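Local coordinates for ankyrin repeat domain protein (PDB 6MCA), which is a Legionella pneumophila effector, also called AnkH, that interacts with the host LARP7 component of the 7SK snRNP complex and has a cysteine protease-like region, at residues L287-G290 against S291-Y295; I308-F311 against L312-Q316. All blocks are in the same frame, centred on the assembly; numbering follows the deposited sequence.

Contacts 1 and 2 show one principle twice: where a helix ends, a side-chain amide a few residues onward binds a carbonyl of the last turn. Their centres lie about 22 Å apart and their nearest atoms about 11 Å, and they do not touch; they lie on different elements, although strand 292-297 is followed in the chain by helix 305-312. Both are partly buried. Contact 1 joins a short helix to an inner strand of the five-stranded antiparallel sheet through an asparagine and a water. Contact 2 runs from a helix into a loop and is chemically richer, with a lysine charge pair, a CH-pi contact between tyrosine and histidine, and apolar residues turned toward the sheet.

Contact 1 (L287-G290 against S291-Y295); sequences LQEG and SVNIY
Asn293 reaches back from the start of a strand to the carbonyl of Glu289, the last residue of helix 286-289. Its ND2 donates to Glu289 O over 3.2 Å, with a nearly straight N-H...O angle of 163°. The two flat groups are turned unequally toward this bond: the acceptor lies in the amide plane of Asn293, whereas the donor stands 59° out of the carbonyl plane of Glu289, above it rather than on a lone pair. With CG anti to the carbonyl carbon (chi1 -70°), the amide is directed back across the turn, and ND2 also comes to rest 3.8 Å from Glu289 CB.

The other end of the same amide is tied to the same carbonyl through a water, which lies 2.8 Å from Glu289 O and 2.9 Å from Asn293 OD1. A direct bond and a water bridge thus link both polar atoms of Asn293 to one carbonyl, which would restrain rotation of the amide.

Gly290, with positive phi, makes the turn out of the helix, and Ser291 leads into the strand with its OG bonded to Ile339 O. The carboxylate of Glu289 points elsewhere: OE1 takes a hydrogen bond from Asn285 ND2 and a salt bridge from Lys279 NZ. Lys279 is also the backbone partner of Asn293 in the neighbouring strand 276-280, so that strand meets both ends of the contact.

In an uninterrupted helix, Glu289 O would be met by the backbone N-H of the fourth residue onward, which is Asn293. Here the chain has turned into a strand, and the side chain of that residue supplies the N-H instead. The chemistry therefore implies a tight helix-to-strand connection in which the final carbonyl is satisfied while Asn293 keeps its backbone pairing in the sheet.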
# COMPACT_ATOMS: atom_id res chain seq x y z
N LEU A 287 -1.06 17.56 -17.30
CA LEU A 287 -0.59 18.60 -18.21
C LEU A 287 -1.73 19.17 -19.05
O LEU A 287 -1.68 20.34 -19.44
CB LEU A 287 0.51 18.05 -19.12
CG LEU A 287 1.79 17.60 -18.42
CD1 LEU A 287 2.66 16.77 -19.35
CD2 LEU A 287 2.55 18.80 -17.88
N GLN A 288 -2.77 18.37 -19.31
CA GLN A 288 -3.92 18.83 -20.08
C GLN A 288 -5.06 19.30 -19.18
O GLN A 288 -5.72 20.29 -19.49
CB GLN A 288 -4.41 17.71 -20.99
CG GLN A 288 -3.46 17.35 -22.12
CD GLN A 288 -4.06 17.57 -23.49
OE1 GLN A 288 -5.20 17.17 -23.75
NE2 GLN A 288 -3.30 18.20 -24.38
N GLU A 289 -5.30 18.59 -18.08
CA GLU A 289 -6.47 18.82 -17.25
C GLU A 289 -6.17 19.48 -15.91
O GLU A 289 -7.09 19.99 -15.28
CB GLU A 289 -7.20 17.50 -16.98
CG GLU A 289 -7.88 16.87 -18.17
CD GLU A 289 -8.81 15.75 -17.73
OE1 GLU A 289 -8.42 15.00 -16.82
OE2 GLU A 289 -9.92 15.63 -18.30
N GLY A 290 -4.91 19.50 -15.48
CA GLY A 290 -4.61 19.76 -14.10
C GLY A 290 -4.76 18.50 -13.27
O GLY A 290 -5.25 17.47 -13.72
N SER A 291 -4.32 18.59 -12.01
CA SER A 291 -4.24 17.39 -11.19
C SER A 291 -5.60 16.96 -10.65
O SER A 291 -5.92 15.77 -10.66
CB SER A 291 -3.26 17.61 -10.03
OG SER A 291 -1.92 17.54 -10.48
N VAL A 292 -6.41 17.91 -10.16
CA VAL A 292 -7.62 17.59 -9.41
C VAL A 292 -8.77 18.41 -9.95
O VAL A 292 -8.76 19.65 -9.86
CB VAL A 292 -7.44 17.85 -7.91
CG1 VAL A 292 -8.79 17.81 -7.21
CG2 VAL A 292 -6.48 16.85 -7.30
N ASN A 293 -9.80 17.73 -10.47
CA ASN A 293 -11.00 18.37 -10.99
C ASN A 293 -12.23 17.90 -10.23
O ASN A 293 -12.38 16.70 -9.96
CB ASN A 293 -11.17 18.09 -12.49
CG ASN A 293 -10.14 18.81 -13.34
OD1 ASN A 293 -10.29 19.99 -13.66
ND2 ASN A 293 -9.08 18.10 -13.70
N ILE A 294 -13.12 18.83 -9.90
CA ILE A 294 -14.32 18.56 -9.13
C ILE A 294 -15.53 18.98 -9.96
O ILE A 294 -15.61 20.14 -10.40
CB ILE A 294 -14.31 19.30 -7.78
CG1 ILE A 294 -13.03 18.97 -7.00
CG2 ILE A 294 -15.55 18.95 -6.96
CD1 ILE A 294 -12.79 19.87 -5.81
N TYR A 295 -16.46 18.05 -10.15
CA TYR A 295 -17.66 18.23 -10.94
C TYR A 295 -18.89 18.03 -10.07
O TYR A 295 -18.83 17.41 -9.01
CB TYR A 295 -17.72 17.24 -12.11
CG TYR A 295 -16.41 16.99 -12.84
CD1 TYR A 295 -15.44 16.16 -12.30
CD2 TYR A 295 -16.17 17.57 -14.08
CE1 TYR A 295 -14.25 15.93 -12.97
CE2 TYR A 295 -14.99 17.34 -14.75
CZ TYR A 295 -14.03 16.52 -14.20
OH TYR A 295 -12.85 16.30 -14.87
O HOH W 1 -8.05 21.74 -13.26

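Contact 2 (I308-F311 against L312-Q316); sequences IHDF and LYKKQ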
# COMPACT_ATOMS: atom_id res chain seq x y z
N ILE A 308 -20.83 0.80 -10.92
CA ILE A 308 -19.72 0.40 -10.05
C ILE A 308 -19.06 -0.87 -10.58
O ILE A 308 -17.84 -1.03 -10.49
CB ILE A 308 -20.21 0.22 -8.60
CG1 ILE A 308 -20.76 1.54 -8.06
CG2 ILE A 308 -19.09 -0.28 -7.71
CD1 ILE A 308 -19.70 2.61 -7.88
N HIS A 309 -19.85 -1.78 -11.14
CA HIS A 309 -19.29 -3.02 -11.68
C HIS A 309 -18.42 -2.73 -12.90
O HIS A 309 -17.29 -3.22 -12.99
CB HIS A 309 -20.40 -4.01 -12.02
CG HIS A 309 -19.90 -5.40 -12.28
ND1 HIS A 309 -19.56 -5.84 -13.53
CD2 HIS A 309 -19.67 -6.43 -11.43
CE1 HIS A 309 -19.15 -7.10 -13.46
NE2 HIS A 309 -19.21 -7.48 -12.19
N ASP A 310 -18.93 -1.93 -13.84
CA ASP A 310 -18.11 -1.53 -14.98
C ASP A 310 -16.86 -0.79 -14.52
O ASP A 310 -15.80 -0.91 -15.15
CB ASP A 310 -18.92 -0.64 -15.93
CG ASP A 310 -20.11 -1.37 -16.53
OD1 ASP A 310 -20.30 -2.56 -16.22
OD2 ASP A 310 -20.84 -0.74 -17.32
N PHE A 311 -16.95 -0.03 -13.43
CA PHE A 311 -15.86 0.82 -12.97
C PHE A 311 -14.75 0.01 -12.32
O PHE A 311 -13.57 0.24 -12.60
CB PHE A 311 -16.41 1.86 -11.99
CG PHE A 311 -15.52 3.05 -11.81
CD1 PHE A 311 -14.39 2.99 -11.01
CD2 PHE A 311 -15.84 4.26 -12.42
CE1 PHE A 311 -13.58 4.09 -10.84
CE2 PHE A 311 -15.03 5.36 -12.25
CZ PHE A 311 -13.90 5.28 -11.46
N LEU A 312 -15.10 -0.94 -11.45
CA LEU A 312 -14.11 -1.62 -10.62
C LEU A 312 -13.84 -3.06 -11.03
O LEU A 312 -12.74 -3.56 -10.76
CB LEU A 312 -14.55 -1.62 -9.15
CG LEU A 312 -14.45 -0.31 -8.37
CD1 LEU A 312 -14.94 -0.52 -6.95
CD2 LEU A 312 -13.02 0.22 -8.38
N TYR A 313 -14.80 -3.74 -11.66
CA TYR A 313 -14.72 -5.19 -11.85
C TYR A 313 -14.73 -5.60 -13.32
O TYR A 313 -14.80 -6.80 -13.61
CB TYR A 313 -15.86 -5.86 -11.08
CG TYR A 313 -15.90 -5.43 -9.64
CD1 TYR A 313 -14.81 -5.65 -8.80
CD2 TYR A 313 -17.02 -4.79 -9.11
CE1 TYR A 313 -14.84 -5.25 -7.48
CE2 TYR A 313 -17.05 -4.39 -7.79
CZ TYR A 313 -15.96 -4.62 -6.97
OH TYR A 313 -15.98 -4.23 -5.66
N LYS A 314 -14.65 -4.65 -14.24
CA LYS A 314 -14.43 -4.93 -15.65
C LYS A 314 -13.20 -4.17 -16.13
O LYS A 314 -12.85 -3.12 -15.58
CB LYS A 314 -15.64 -4.56 -16.51
CG LYS A 314 -16.93 -5.29 -16.18
CD LYS A 314 -17.92 -5.19 -17.33
CE LYS A 314 -19.25 -5.85 -16.99
NZ LYS A 314 -20.15 -4.92 -16.26
N LYS A 315 -12.55 -4.70 -17.16
CA LYS A 315 -11.39 -4.04 -17.74
C LYS A 315 -11.85 -2.92 -18.66
O LYS A 315 -12.62 -3.15 -19.59
CB LYS A 315 -10.53 -5.05 -18.50
N GLN A 316 -11.39 -1.70 -18.39
CA GLN A 316 -11.75 -0.53 -19.17
C GLN A 316 -10.48 0.18 -19.65
O GLN A 316 -9.40 -0.02 -19.09
CB GLN A 316 -12.62 0.45 -18.36
CG GLN A 316 -13.80 -0.20 -17.63
CD GLN A 316 -14.96 -0.51 -18.55
OE1 GLN A 316 -14.89 -0.31 -19.76
NE2 GLN A 316 -16.05 -1.01 -17.98
O HOH W 2 -11.83 -1.91 -13.32
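Lys314 NZ sits between two side chains of the preceding helical turn, donating to His309 ND1 over 2.9 Å near the plane of the ring and forming a salt bridge with Asp310 OD1 whose modelled length, 2.4 Å, is doubtfully short. A bend at the lysine end (chi4 85°) lets NZ meet both partners. Farther along the chain, Gln316 NE2 donates to Asp310 O at 2.8 Å, the acceptor lying in the amide plane of Gln316 while the donor is tilted from the carbonyl plane. Helical bonds hold the turn, Leu312 N to Ile308 O and Tyr313 N to His309 O, while a water joins Phe311 O to Lys314 O.

Tyr313 CB makes a CH-pi contact over one face of the His309 ring, 4.0 Å from its centroid, and Tyr313 OH bonds Leu231 O. Leu312 CB lies over the centre of the Tyr313 ring, and buried Phe311 meets Phe270 and Tyr321 edge-to-face. On the inner side Leu312 CD1 meets Ile308 CG2 at 4.2 Å, near Leu259 of strand 256-263.

The carbonyls of Ile308 to Phe311 thus keep donors in backbone, glutamine, water and Tyr321 OH as the chain departs toward helix 318-329.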